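Local structure of transcriptional regulator, MarR family (Bacillus cereus, 4XRF) at residues Y37-L42 with E75-Y80; L23-M26 with T32-Q35; S48-L53 with V66-L71; R79-D82 with V88-I91; K114-L119 with E125-L130. The protein probably binds DNA as a winged helix-turn-helix transcription factor of the MarR family. All blocks are in the same frame, centred on the assembly; numbering follows the deposited sequence. Where two conformers were deposited one is given.

Interaction 1 (Y37-L42 with E75-Y80); sequences YILKIL and ELVERY. With PO4 (phosphate ion), chain C; SO4 (sulfate ion), chain K.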
# COMPACT_ATOMS: atom_id res chain seq x y z
N TYR A 37 -8.81 -13.29 12.69
CA TYR A 37 -8.89 -14.75 12.61
C TYR A 37 -8.28 -15.42 13.83
O TYR A 37 -8.83 -16.39 14.34
CB TYR A 37 -8.27 -15.32 11.33
CG TYR A 37 -8.80 -16.71 11.12
CD1 TYR A 37 -10.13 -16.91 10.74
CD2 TYR A 37 -8.02 -17.81 11.36
CE1 TYR A 37 -10.65 -18.19 10.59
CE2 TYR A 37 -8.53 -19.09 11.20
CZ TYR A 37 -9.84 -19.26 10.82
OH TYR A 37 -10.34 -20.54 10.66
N ILE A 38 -7.15 -14.92 14.30
CA ILE A 38 -6.61 -15.39 15.58
C ILE A 38 -7.64 -15.34 16.71
O ILE A 38 -7.86 -16.34 17.40
CB ILE A 38 -5.28 -14.68 15.96
CG1 ILE A 38 -4.15 -15.19 15.04
CG2 ILE A 38 -4.89 -15.00 17.41
CD1 ILE A 38 -2.92 -14.29 15.00
N LEU A 39 -8.25 -14.18 16.91
CA LEU A 39 -9.28 -14.03 17.94
C LEU A 39 -10.46 -15.00 17.75
O LEU A 39 -10.99 -15.51 18.74
CB LEU A 39 -9.80 -12.58 18.01
CG LEU A 39 -8.79 -11.48 18.39
CD1 LEU A 39 -9.49 -10.13 18.52
CD2 LEU A 39 -8.05 -11.80 19.69
N LYS A 40 -10.86 -15.24 16.50
CA LYS A 40 -11.92 -16.21 16.22
C LYS A 40 -11.52 -17.63 16.63
O LYS A 40 -12.34 -18.36 17.17
CB LYS A 40 -12.35 -16.23 14.76
CG LYS A 40 -13.08 -14.99 14.31
CD LYS A 40 -13.59 -15.14 12.88
CE LYS A 40 -14.82 -16.02 12.78
NZ LYS A 40 -15.38 -15.99 11.38
N ILE A 41 -10.27 -18.02 16.35
CA ILE A 41 -9.77 -19.34 16.79
C ILE A 41 -9.86 -19.48 18.32
O ILE A 41 -10.35 -20.49 18.82
CB ILE A 41 -8.32 -19.60 16.32
CG1 ILE A 41 -8.25 -19.58 14.79
CG2 ILE A 41 -7.81 -20.93 16.88
CD1 ILE A 41 -6.83 -19.69 14.25
N LEU A 42 -9.40 -18.46 19.04
CA LEU A 42 -9.38 -18.47 20.50
C LEU A 42 -10.78 -18.38 21.10
O LEU A 42 -11.02 -18.90 22.18
CB LEU A 42 -8.51 -17.32 21.04
CG LEU A 42 -7.04 -17.40 20.63
CD1 LEU A 42 -6.33 -16.11 20.98
CD2 LEU A 42 -6.36 -18.59 21.29
N GLU A 75 -4.35 -5.50 24.28
CA GLU A 75 -4.90 -6.11 25.50
C GLU A 75 -6.02 -7.10 25.17
O GLU A 75 -6.96 -7.28 25.96
CB GLU A 75 -5.41 -5.03 26.47
CG GLU A 75 -4.33 -4.41 27.34
CD GLU A 75 -4.74 -3.08 27.94
OE1 GLU A 75 -5.95 -2.75 27.96
OE2 GLU A 75 -3.84 -2.34 28.41
N LEU A 76 -5.94 -7.73 24.01
CA LEU A 76 -7.03 -8.57 23.54
C LEU A 76 -6.81 -10.05 23.89
O LEU A 76 -7.77 -10.82 23.94
CB LEU A 76 -7.28 -8.38 22.04
CG LEU A 76 -7.63 -6.95 21.58
CD1 LEU A 76 -7.76 -6.88 20.06
CD2 LEU A 76 -8.90 -6.44 22.26
N VAL A 77 -5.55 -10.43 24.09
CA VAL A 77 -5.20 -11.78 24.53
C VAL A 77 -4.21 -11.69 25.68
O VAL A 77 -3.60 -10.64 25.88
CB VAL A 77 -4.58 -12.64 23.39
CG1 VAL A 77 -5.52 -12.74 22.18
CG2 VAL A 77 -3.21 -12.11 22.97
N GLU A 78 -4.06 -12.79 26.42
CA GLU A 78 -2.99 -12.94 27.39
C GLU A 78 -2.12 -14.14 27.00
O GLU A 78 -2.63 -15.17 26.54
CB GLU A 78 -3.57 -13.08 28.80
CG GLU A 78 -2.66 -12.58 29.91
CD GLU A 78 -3.44 -11.78 30.95
OE1 GLU A 78 -3.86 -10.65 30.64
OE2 GLU A 78 -3.62 -12.29 32.07
N ARG A 79 -0.81 -13.99 27.17
CA ARG A 79 0.14 -15.05 26.94
C ARG A 79 0.69 -15.46 28.30
O ARG A 79 0.96 -14.61 29.15
CB ARG A 79 1.29 -14.59 26.04
CG ARG A 79 2.44 -15.58 25.92
CD ARG A 79 3.30 -15.24 24.70
NE ARG A 79 3.83 -13.88 24.79
CZ ARG A 79 4.19 -13.13 23.76
NH1 ARG A 79 4.05 -13.56 22.50
NH2 ARG A 79 4.68 -11.92 24.00
N TYR A 80 0.82 -16.76 28.50
CA TYR A 80 1.48 -17.26 29.68
C TYR A 80 2.14 -18.60 29.38
O TYR A 80 1.86 -19.24 28.35
CB TYR A 80 0.50 -17.36 30.87
CG TYR A 80 -0.57 -18.41 30.68
CD1 TYR A 80 -1.75 -18.12 29.98
CD2 TYR A 80 -0.40 -19.69 31.20
CE1 TYR A 80 -2.73 -19.08 29.81
CE2 TYR A 80 -1.37 -20.66 31.04
CZ TYR A 80 -2.54 -20.35 30.35
OH TYR A 80 -3.49 -21.33 30.18
P PO4 C . -14.35 -18.57 8.69
O1 PO4 C . -13.87 -18.81 10.10
O2 PO4 C . -13.17 -18.54 7.75
O3 PO4 C . -15.32 -19.68 8.31
O4 PO4 C . -15.05 -17.24 8.64
S SO4 K . -9.56 -23.51 12.33
O1 SO4 K . -8.71 -24.71 12.07
O2 SO4 K . -9.56 -23.23 13.79
O3 SO4 K . -10.96 -23.77 11.92
O4 SO4 K . -8.95 -22.38 11.57

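Interaction 2 (L23-M26 with T32-Q35); sequences LEQM and TPPQ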
# COMPACT_ATOMS: atom_id res chain seq x y z
N LEU A 23 -8.80 -1.81 4.50
CA LEU A 23 -8.49 -0.63 5.30
C LEU A 23 -9.75 -0.15 6.04
O LEU A 23 -9.68 0.22 7.21
CB LEU A 23 -7.86 0.49 4.47
CG LEU A 23 -7.63 1.85 5.15
CD1 LEU A 23 -6.73 1.75 6.39
CD2 LEU A 23 -7.06 2.86 4.16
N GLU A 24 -10.89 -0.19 5.36
CA GLU A 24 -12.18 0.12 6.00
C GLU A 24 -12.40 -0.83 7.19
O GLU A 24 -12.79 -0.41 8.27
CB GLU A 24 -13.33 0.00 5.00
CG GLU A 24 -14.67 0.56 5.49
CD GLU A 24 -15.42 -0.41 6.41
OE1 GLU A 24 -15.09 -1.61 6.45
OE2 GLU A 24 -16.36 0.03 7.10
N GLN A 25 -12.16 -2.11 6.96
CA GLN A 25 -12.39 -3.10 8.00
C GLN A 25 -11.48 -2.89 9.21
O GLN A 25 -11.93 -2.98 10.35
CB GLN A 25 -12.27 -4.52 7.42
CG GLN A 25 -12.65 -5.61 8.41
CD GLN A 25 -13.00 -6.90 7.69
OE1 GLN A 25 -14.12 -7.08 7.19
NE2 GLN A 25 -12.03 -7.80 7.64
N MET A 26 -10.22 -2.56 8.94
CA MET A 26 -9.26 -2.20 9.96
C MET A 26 -9.70 -0.96 10.77
O MET A 26 -9.52 -0.92 11.99
CB MET A 26 -7.86 -2.04 9.34
CG MET A 26 -7.21 -3.38 8.95
SD MET A 26 -5.62 -3.29 8.08
CE MET A 26 -4.89 -1.83 8.81
N THR A 32 -6.38 -6.21 11.86
CA THR A 32 -6.07 -6.71 10.52
C THR A 32 -6.75 -8.08 10.37
O THR A 32 -7.14 -8.70 11.37
CB THR A 32 -4.56 -6.93 10.32
OG1 THR A 32 -4.15 -8.00 11.16
CG2 THR A 32 -3.77 -5.69 10.71
N PRO A 33 -6.91 -8.57 9.12
CA PRO A 33 -7.54 -9.88 8.99
C PRO A 33 -6.89 -11.06 9.73
O PRO A 33 -7.63 -11.89 10.25
CB PRO A 33 -7.60 -10.09 7.47
CG PRO A 33 -7.82 -8.68 6.97
CD PRO A 33 -6.89 -7.85 7.82
N PRO A 34 -5.53 -11.13 9.80
CA PRO A 34 -4.98 -12.24 10.58
C PRO A 34 -5.23 -12.12 12.09
O PRO A 34 -5.44 -13.15 12.76
CB PRO A 34 -3.47 -12.18 10.26
CG PRO A 34 -3.41 -11.53 8.90
CD PRO A 34 -4.48 -10.47 9.00
N GLN A 35 -5.21 -10.89 12.62
CA GLN A 35 -5.51 -10.67 14.04
C GLN A 35 -6.95 -11.10 14.37
O GLN A 35 -7.20 -11.74 15.40
CB GLN A 35 -5.33 -9.19 14.43
CG GLN A 35 -3.89 -8.68 14.48
CD GLN A 35 -3.83 -7.21 14.88
OE1 GLN A 35 -4.65 -6.40 14.45
NE2 GLN A 35 -2.87 -6.87 15.72

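Interaction 3 (S48-L53 with V66-L71); sequences SRATTL and VMIDRL. With PO4 (phosphate ion), chain D.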
# COMPACT_ATOMS: atom_id res chain seq x y z
N SER A 48 -5.37 -21.72 23.72
CA SER A 48 -4.65 -22.63 22.84
C SER A 48 -3.15 -22.36 22.83
O SER A 48 -2.72 -21.23 23.09
CB SER A 48 -5.20 -22.49 21.40
OG SER A 48 -6.62 -22.37 21.38
N ARG A 49 -2.36 -23.38 22.50
CA ARG A 49 -0.92 -23.22 22.30
C ARG A 49 -0.61 -22.29 21.14
O ARG A 49 -1.30 -22.31 20.11
CB ARG A 49 -0.23 -24.58 22.07
CG ARG A 49 -0.08 -25.44 23.32
CD ARG A 49 0.65 -26.75 22.99
NE ARG A 49 -0.18 -27.55 22.09
CZ ARG A 49 0.28 -28.37 21.15
NH1 ARG A 49 1.60 -28.51 20.93
NH2 ARG A 49 -0.58 -29.04 20.42
N ALA A 50 0.45 -21.50 21.31
CA ALA A 50 0.92 -20.58 20.27
C ALA A 50 1.35 -21.38 19.04
O ALA A 50 1.14 -20.95 17.92
CB ALA A 50 2.07 -19.71 20.78
N THR A 51 1.95 -22.54 19.25
CA THR A 51 2.33 -23.41 18.11
C THR A 51 1.11 -23.91 17.31
O THR A 51 1.18 -24.01 16.09
CB THR A 51 3.23 -24.56 18.55
OG1 THR A 51 2.60 -25.27 19.62
CG2 THR A 51 4.59 -24.02 19.06
N THR A 52 -0.01 -24.18 17.97
CA THR A 52 -1.26 -24.54 17.29
C THR A 52 -1.84 -23.37 16.46
O THR A 52 -2.32 -23.57 15.34
CB THR A 52 -2.31 -25.05 18.30
OG1 THR A 52 -1.80 -26.19 19.01
CG2 THR A 52 -3.59 -25.47 17.59
N LEU A 53 -1.79 -22.16 17.00
CA LEU A 53 -2.17 -20.97 16.26
C LEU A 53 -1.35 -20.84 14.97
O LEU A 53 -1.91 -20.64 13.89
CB LEU A 53 -2.02 -19.72 17.12
CG LEU A 53 -2.99 -19.55 18.29
CD1 LEU A 53 -2.63 -18.29 19.07
CD2 LEU A 53 -4.44 -19.48 17.80
N VAL A 66 5.09 -12.31 16.80
CA VAL A 66 4.87 -10.88 16.51
C VAL A 66 3.38 -10.52 16.55
O VAL A 66 3.01 -9.50 17.14
CB VAL A 66 5.53 -10.44 15.17
CG1 VAL A 66 5.40 -8.93 14.96
CG2 VAL A 66 7.01 -10.83 15.17
N MET A 67 2.54 -11.36 15.94
CA MET A 67 1.09 -11.12 15.92
C MET A 67 0.54 -11.03 17.33
O MET A 67 -0.18 -10.09 17.70
CB MET A 67 0.36 -12.22 15.13
CG MET A 67 0.17 -11.90 13.65
SD MET A 67 -0.38 -13.27 12.59
CE MET A 67 1.18 -13.93 12.03
N ILE A 68 0.90 -12.03 18.13
CA ILE A 68 0.48 -12.08 19.51
C ILE A 68 1.00 -10.89 20.35
O ILE A 68 0.23 -10.32 21.13
CB ILE A 68 0.85 -13.44 20.15
CG1 ILE A 68 -0.03 -14.53 19.51
CG2 ILE A 68 0.69 -13.38 21.66
CD1 ILE A 68 0.62 -15.90 19.58
N ASP A 69 2.27 -10.51 20.16
CA ASP A 69 2.78 -9.28 20.79
C ASP A 69 1.86 -8.07 20.49
O ASP A 69 1.60 -7.26 21.37
CB ASP A 69 4.18 -8.92 20.29
CG ASP A 69 5.24 -9.84 20.81
OD1 ASP A 69 4.99 -10.58 21.80
OD2 ASP A 69 6.36 -9.82 20.23
N ARG A 70 1.36 -7.96 19.26
CA ARG A 70 0.48 -6.82 18.90
C ARG A 70 -0.90 -6.92 19.56
O ARG A 70 -1.46 -5.90 19.97
CB ARG A 70 0.35 -6.64 17.37
CG ARG A 70 1.67 -6.46 16.62
CD ARG A 70 2.34 -5.11 16.88
NE ARG A 70 3.07 -5.04 18.15
CZ ARG A 70 4.31 -5.50 18.35
NH1 ARG A 70 4.99 -6.10 17.37
NH2 ARG A 70 4.89 -5.38 19.55
N LEU A 71 -1.43 -8.13 19.66
CA LEU A 71 -2.72 -8.38 20.32
C LEU A 71 -2.62 -8.16 21.84
O LEU A 71 -3.61 -7.79 22.47
CB LEU A 71 -3.21 -9.81 20.03
CG LEU A 71 -4.26 -10.17 18.97
CD1 LEU A 71 -4.80 -9.00 18.15
CD2 LEU A 71 -3.82 -11.33 18.09
P PO4 D . 2.99 -30.71 18.47
O1 PO4 D . 3.08 -31.65 19.61
O2 PO4 D . 4.03 -31.06 17.40
O3 PO4 D . 1.62 -30.71 17.87
O4 PO4 D . 3.33 -29.26 18.96

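Interaction 4 (R79-D82 with V88-I91); sequences RYHD and VVII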
# COMPACT_ATOMS: atom_id res chain seq x y z
N ARG A 79 -0.81 -13.99 27.17
CA ARG A 79 0.14 -15.05 26.94
C ARG A 79 0.69 -15.46 28.30
O ARG A 79 0.96 -14.61 29.15
CB ARG A 79 1.29 -14.59 26.04
CG ARG A 79 2.44 -15.58 25.92
CD ARG A 79 3.30 -15.24 24.70
NE ARG A 79 3.83 -13.88 24.79
CZ ARG A 79 4.19 -13.13 23.76
NH1 ARG A 79 4.05 -13.56 22.50
NH2 ARG A 79 4.68 -11.92 24.00
N TYR A 80 0.82 -16.76 28.50
CA TYR A 80 1.48 -17.26 29.68
C TYR A 80 2.14 -18.60 29.38
O TYR A 80 1.86 -19.24 28.35
CB TYR A 80 0.50 -17.36 30.87
CG TYR A 80 -0.57 -18.41 30.68
CD1 TYR A 80 -1.75 -18.12 29.98
CD2 TYR A 80 -0.40 -19.69 31.20
CE1 TYR A 80 -2.73 -19.08 29.81
CE2 TYR A 80 -1.37 -20.66 31.04
CZ TYR A 80 -2.54 -20.35 30.35
OH TYR A 80 -3.49 -21.33 30.18
N HIS A 81 3.03 -18.99 30.28
CA HIS A 81 3.74 -20.25 30.18
C HIS A 81 3.11 -21.18 31.20
O HIS A 81 2.76 -20.76 32.30
CB HIS A 81 5.23 -20.03 30.48
CG HIS A 81 5.91 -19.14 29.49
ND1 HIS A 81 5.53 -17.83 29.27
CD2 HIS A 81 6.95 -19.37 28.65
CE1 HIS A 81 6.30 -17.29 28.34
NE2 HIS A 81 7.17 -18.21 27.95
N ASP A 82 2.93 -22.44 30.81
CA ASP A 82 2.47 -23.43 31.76
C ASP A 82 3.37 -23.31 32.99
O ASP A 82 4.59 -23.10 32.87
CB ASP A 82 2.53 -24.85 31.16
CG ASP A 82 2.00 -25.90 32.12
OD1 ASP A 82 0.77 -26.15 32.08
OD2 ASP A 82 2.79 -26.44 32.92
N VAL A 88 5.84 -24.60 27.26
CA VAL A 88 4.49 -24.56 26.69
C VAL A 88 3.92 -23.15 26.85
O VAL A 88 3.64 -22.73 27.98
CB VAL A 88 3.57 -25.56 27.39
CG1 VAL A 88 2.18 -25.53 26.77
CG2 VAL A 88 4.16 -26.98 27.33
N VAL A 89 3.74 -22.46 25.73
CA VAL A 89 3.23 -21.09 25.67
C VAL A 89 1.75 -21.14 25.29
O VAL A 89 1.40 -21.63 24.20
CB VAL A 89 4.02 -20.25 24.64
CG1 VAL A 89 3.51 -18.80 24.59
CG2 VAL A 89 5.52 -20.30 24.90
N ILE A 90 0.90 -20.66 26.19
CA ILE A 90 -0.54 -20.64 25.98
C ILE A 90 -1.07 -19.22 25.72
O ILE A 90 -0.71 -18.27 26.45
CB ILE A 90 -1.30 -21.22 27.20
CG1 ILE A 90 -0.71 -22.56 27.65
CG2 ILE A 90 -2.80 -21.31 26.91
CD1 ILE A 90 -0.86 -23.69 26.65
N ILE A 91 -1.92 -19.09 24.71
CA ILE A 91 -2.58 -17.83 24.37
C ILE A 91 -4.08 -17.94 24.68
O ILE A 91 -4.72 -18.95 24.39
CB ILE A 91 -2.37 -17.43 22.89
CG1 ILE A 91 -0.90 -17.61 22.45
CG2 ILE A 91 -2.86 -16.00 22.63
CD1 ILE A 91 0.12 -16.88 23.29

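Interaction 5 (K114-L119 with E125-L130); sequences KYFSHL and EDLLRL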
# COMPACT_ATOMS: atom_id res chain seq x y z
N LYS A 114 -20.38 -9.46 0.17
CA LYS A 114 -21.12 -9.49 -1.09
C LYS A 114 -20.38 -10.26 -2.19
O LYS A 114 -21.01 -11.08 -2.87
CB LYS A 114 -21.45 -8.06 -1.57
CG LYS A 114 -22.32 -7.99 -2.81
CD LYS A 114 -22.88 -6.59 -3.04
CE LYS A 114 -23.74 -6.11 -1.88
NZ LYS A 114 -24.81 -5.17 -2.32
N TYR A 115 -19.09 -9.99 -2.38
CA TYR A 115 -18.29 -10.66 -3.41
C TYR A 115 -18.24 -12.16 -3.16
O TYR A 115 -18.49 -12.96 -4.06
CB TYR A 115 -16.84 -10.13 -3.48
CG TYR A 115 -16.66 -8.63 -3.65
CD1 TYR A 115 -17.54 -7.87 -4.43
CD2 TYR A 115 -15.57 -7.98 -3.06
CE1 TYR A 115 -17.36 -6.50 -4.59
CE2 TYR A 115 -15.37 -6.62 -3.22
CZ TYR A 115 -16.26 -5.88 -3.97
OH TYR A 115 -16.06 -4.53 -4.11
N PHE A 116 -17.93 -12.55 -1.93
CA PHE A 116 -17.76 -13.97 -1.63
C PHE A 116 -19.05 -14.77 -1.55
O PHE A 116 -19.02 -15.98 -1.69
CB PHE A 116 -16.91 -14.14 -0.39
CG PHE A 116 -15.46 -13.88 -0.64
CD1 PHE A 116 -14.95 -12.58 -0.56
CD2 PHE A 116 -14.59 -14.91 -0.98
CE1 PHE A 116 -13.60 -12.33 -0.79
CE2 PHE A 116 -13.24 -14.67 -1.21
CZ PHE A 116 -12.75 -13.38 -1.12
N SER A 117 -20.19 -14.09 -1.41
CA SER A 117 -21.48 -14.74 -1.42
C SER A 117 -21.83 -15.19 -2.85
O SER A 117 -22.76 -15.96 -3.06
CB SER A 117 -22.57 -13.81 -0.85
OG SER A 117 -23.14 -12.97 -1.85
N HIS A 118 -21.07 -14.69 -3.82
CA HIS A 118 -21.25 -15.07 -5.22
C HIS A 118 -20.37 -16.27 -5.59
O HIS A 118 -20.43 -16.77 -6.71
CB HIS A 118 -20.98 -13.88 -6.15
CG HIS A 118 -22.06 -12.84 -6.15
ND1 HIS A 118 -23.14 -12.90 -7.00
CD2 HIS A 118 -22.22 -11.72 -5.41
CE1 HIS A 118 -23.93 -11.86 -6.78
NE2 HIS A 118 -23.39 -11.13 -5.82
N LEU A 119 -19.54 -16.70 -4.65
CA LEU A 119 -18.81 -17.96 -4.80
C LEU A 119 -19.54 -19.04 -4.03
O LEU A 119 -19.89 -18.84 -2.86
CB LEU A 119 -17.37 -17.86 -4.29
CG LEU A 119 -16.38 -16.83 -4.86
CD1 LEU A 119 -15.06 -16.95 -4.13
CD2 LEU A 119 -16.17 -16.98 -6.36
N GLU A 125 -13.94 -23.13 -0.49
CA GLU A 125 -13.06 -24.19 0.02
C GLU A 125 -11.82 -24.36 -0.88
O GLU A 125 -10.71 -24.46 -0.37
CB GLU A 125 -13.82 -25.53 0.19
CG GLU A 125 -14.90 -25.48 1.27
CD GLU A 125 -15.78 -26.73 1.38
OE1 GLU A 125 -16.17 -27.33 0.34
OE2 GLU A 125 -16.11 -27.10 2.53
N ASP A 126 -12.02 -24.37 -2.21
CA ASP A 126 -10.92 -24.45 -3.19
C ASP A 126 -9.92 -23.30 -3.04
O ASP A 126 -8.72 -23.52 -3.04
CB ASP A 126 -11.45 -24.42 -4.63
CG ASP A 126 -12.23 -25.68 -5.03
OD1 ASP A 126 -11.87 -26.80 -4.57
OD2 ASP A 126 -13.19 -25.55 -5.82
N LEU A 127 -10.43 -22.08 -2.96
CA LEU A 127 -9.60 -20.89 -2.81
C LEU A 127 -8.82 -20.97 -1.50
O LEU A 127 -7.60 -20.71 -1.46
CB LEU A 127 -10.47 -19.62 -2.86
CG LEU A 127 -9.79 -18.26 -2.97
CD1 LEU A 127 -8.99 -18.14 -4.26
CD2 LEU A 127 -10.82 -17.13 -2.87
N LEU A 128 -9.51 -21.33 -0.43
CA LEU A 128 -8.89 -21.43 0.88
C LEU A 128 -7.74 -22.43 0.86
O LEU A 128 -6.67 -22.14 1.39
CB LEU A 128 -9.92 -21.78 1.95
CG LEU A 128 -9.36 -22.14 3.33
CD1 LEU A 128 -8.76 -20.90 3.97
CD2 LEU A 128 -10.42 -22.77 4.22
N ARG A 129 -7.94 -23.60 0.25
CA ARG A 129 -6.85 -24.62 0.22
C ARG A 129 -5.68 -24.17 -0.66
O ARG A 129 -4.53 -24.42 -0.33
CB ARG A 129 -7.37 -26.01 -0.20
CG ARG A 129 -6.96 -27.13 0.75
CD ARG A 129 -5.45 -27.42 0.76
NE ARG A 129 -5.04 -28.38 1.79
CZ ARG A 129 -4.37 -28.08 2.90
NH1 ARG A 129 -4.01 -26.83 3.16
NH2 ARG A 129 -4.04 -29.03 3.76
N LEU A 130 -5.98 -23.48 -1.77
CA LEU A 130 -4.93 -22.89 -2.61
C LEU A 130 -4.12 -21.81 -1.86
O LEU A 130 -2.89 -21.74 -2.00
CB LEU A 130 -5.49 -22.34 -3.92
CG LEU A 130 -6.05 -23.42 -4.86
CD1 LEU A 130 -6.97 -22.79 -5.89
CD2 LEU A 130 -4.95 -24.25 -5.52

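Interaction 1 (Y37-L42 with E75-Y80)
Leu39 splits its two methyls between two residues that follow helix 61-73: CD1 meets Leu76 CD1 at 4.0 Å, the two side chains crossing at about a right angle, while CD2 lies 3.7 Å from Val77 CG1. With CG turned anti to the carbonyl carbon (chi1 -62°), the Leu39 fork is carried across to the start of strand 77-81 although its CB does not aim there directly. One turn on along helix 33-45, Leu42 does aim at the strand, and its CD1 reaches the same Val77 methyl at 3.7 Å, again nearly perpendicular. Val77 CG1 is thus wedged between two leucines, and Leu71 of helix 61-73 also packs on Val77. Glu75, in a Schellman motif, ends that helix and turns the chain into the wing strand. Another side of helix 33-45 is polar: Lys40 NZ donates to a phosphate oxygen, O4, at 3.0 Å; the anion is probably from the crystallisation liquor and is shared with the second subunit. Across this junction only methyl groups meet, which implies that it is held by dispersion and the exclusion of water, without polar bonds to fix its register.

Interaction 2 (L23-M26 with T32-Q35)
The backbone N of Thr32 donates to Gln35 OE1 over 3.1 Å, nearly straight at 165°, with the donor tilted 19° from the plane of the amide carbonyl. In return Gln35 N gives a weak bond to Thr32 OG1 at 3.4 Å. The pair forms a capping box, with Thr32 as N-cap of helix 33-45, and it fixes the residue on which Met26 packs. Met26 comes from the end of helix 4-29: its CG lies 3.9 Å from Thr32 CA, the two side chains running at a slant to each other. Its sulfur, placed in one of two conformers, makes a tentative touch on the Thr32 methyl. Thr32 holds OG1 between its own N and carbonyl carbon (chi1 68°), which turns the hydroxyl to the helix start. Gln25 makes a looser touch, NE2 to Pro33 CG at 4.4 Å, while its OE1 accepts from Asn109 N. Gln35 NE2 is used as well, bonding to Gln27 O of the third subunit. The contact closes the short connection between helices 4-29 and 33-45; Pro34 and Gln35 lean on helix 61-73, and Phe12 of the second subunit packs on Thr32 and Pro33.

Interaction 3 (S48-L53 with V66-L71)
Helices 50-57 and 61-73 are the helix-turn-helix of the winged-helix domain, the second corresponding to the recognition helix of MarR proteins, and Ile68 is the residue that joins them here. Its CD1 lies 4.2 Å from Ala50 CB and 4.1 Å from Leu53 CD1, so a single methyl touches two residues one turn apart on helix 50-57. Ile68 has CG1 anti to its carbonyl carbon (chi1 -69°) and CD1 further extended, a shape that carries the terminal methyl straight across; Leu53 approaches it at a slant. The nearest CA atoms, those of Ala50 and Ile68, are 8.5 Å apart, and the small contact is made by side-chain ends. Arg49, the N-cap residue of helix 50-57, extends away from this seam and donates from NH1 to O4 of a phosphate at 2.7 Å, the anion lying at the edge of the guanidinium; it is probably from the crystallisation liquor. Asp69, next to Ile68, is salt-bridged to Arg79 of the wing. Ile91 of strand 89-93 packs on Ala50, Leu53 and Ile68 together, while helix 33-45 adds Ile41 against Leu53 and Ile38 against Met67, placing the seam between that helix and the wing sheet.

Interaction 4 (R79-D82 with V88-I91)
Tyr80 lays one ring face over Ile90, whose CB sits 3.8 Å from the ring centroid and 24° off the normal, a CH-pi contact. The tyrosine reaches there because its CG stands between the backbone N and carbonyl carbon (chi1 67°), folding the ring back across the neighbouring strand; its OH then comes 3.3 Å from Ile90 CG2. Beneath this pair the backbones are joined twice, Tyr80 N to Ile90 O at 3.0 Å and Ile90 N to Tyr80 O at 2.8 Å, the latter bond almost in line with the carbonyl. Tyr80 and Ile90 are thus the hydrogen-bonded pair of the antiparallel hairpin formed by strands 77-81 and 89-93, the wing of the winged helix. Arg79 with Ile91 and His81 with Val89 are non-hydrogen-bonded pairs and share the other face. On that face the packing is close near the helices: the aliphatic part of Arg79 runs alongside Val89, CD to CG1 3.6 Å, and Ile91, CG to CD1 3.7 Å, while Ile68 packs on both Arg79 and Ile91 and Asp69 takes the guanidinium in a salt bridge. Toward the hairpin loop the fit slackens. His81 NE2 only approaches Val89 CG2 at 4.0 Å, its ring oblique to the methyl. Asp82 still donates from its backbone N to Val88 O, but its carboxylate turns to the loop, where OD2 accepts from the backbone N atoms of Asp84 and Asp85.

Interaction 5 (K114-L119 with E125-L130)
A small hydrophobic contact joins the segment 114-119 to helix 121-139, in the helical part of the chain remote from the wing, with one leucine methyl doing the work on the second helix. Leu127 CD2 meets the rim of the Phe116 ring, 3.8 Å from CE2 and near the ring plane, and the two side chains cross at about a right angle. The same methyl is 4.4 Å from Leu119 CD1, a looser touch. Leu127 has CG anti to its backbone N (chi1 -170°), which projects the fork out from helix 121-139 into the angle between the phenylalanine and the second leucine. Those two are brought together by a type I turn from Phe116 to Leu119, in which Leu119 N bonds to Phe116 O at 3.1 Å. The ring of Phe116 also packs on Met18 of helix 4-29 and Gln8 of the second subunit. Leu128 and His118 touch that subunit too, consistent with the dimerisation region of MarR proteins, built from the terminal helices. Across the contact carbon meets carbon without directional bonds, and Phe116, which also touches the bound isoquinoline, contributes a nonpolar surface to that pocket.

In the fold
Interactions 1, 3 and 4 lie together in the winged helix-turn-helix, and interaction 5 is on the opposite side of the chain's centre from them. Interactions 1 and 3 are buried methyl packing; interaction 4, a surface contact, is the one tied by backbone bonds between strands. It shares Arg79 and Tyr80 with interaction 1, and the Arg79-Asp69 salt bridge links the wing to the helix of interaction 3. Interaction 2 begins the helix that interaction 1 uses further on, and touches interaction 3 through Gln35 and Pro34. Interactions 2 and 5, both buried, lie among helices that meet other subunits and the bound ligands; a capping box lies beside the first contact and a type I turn within one segment of the second.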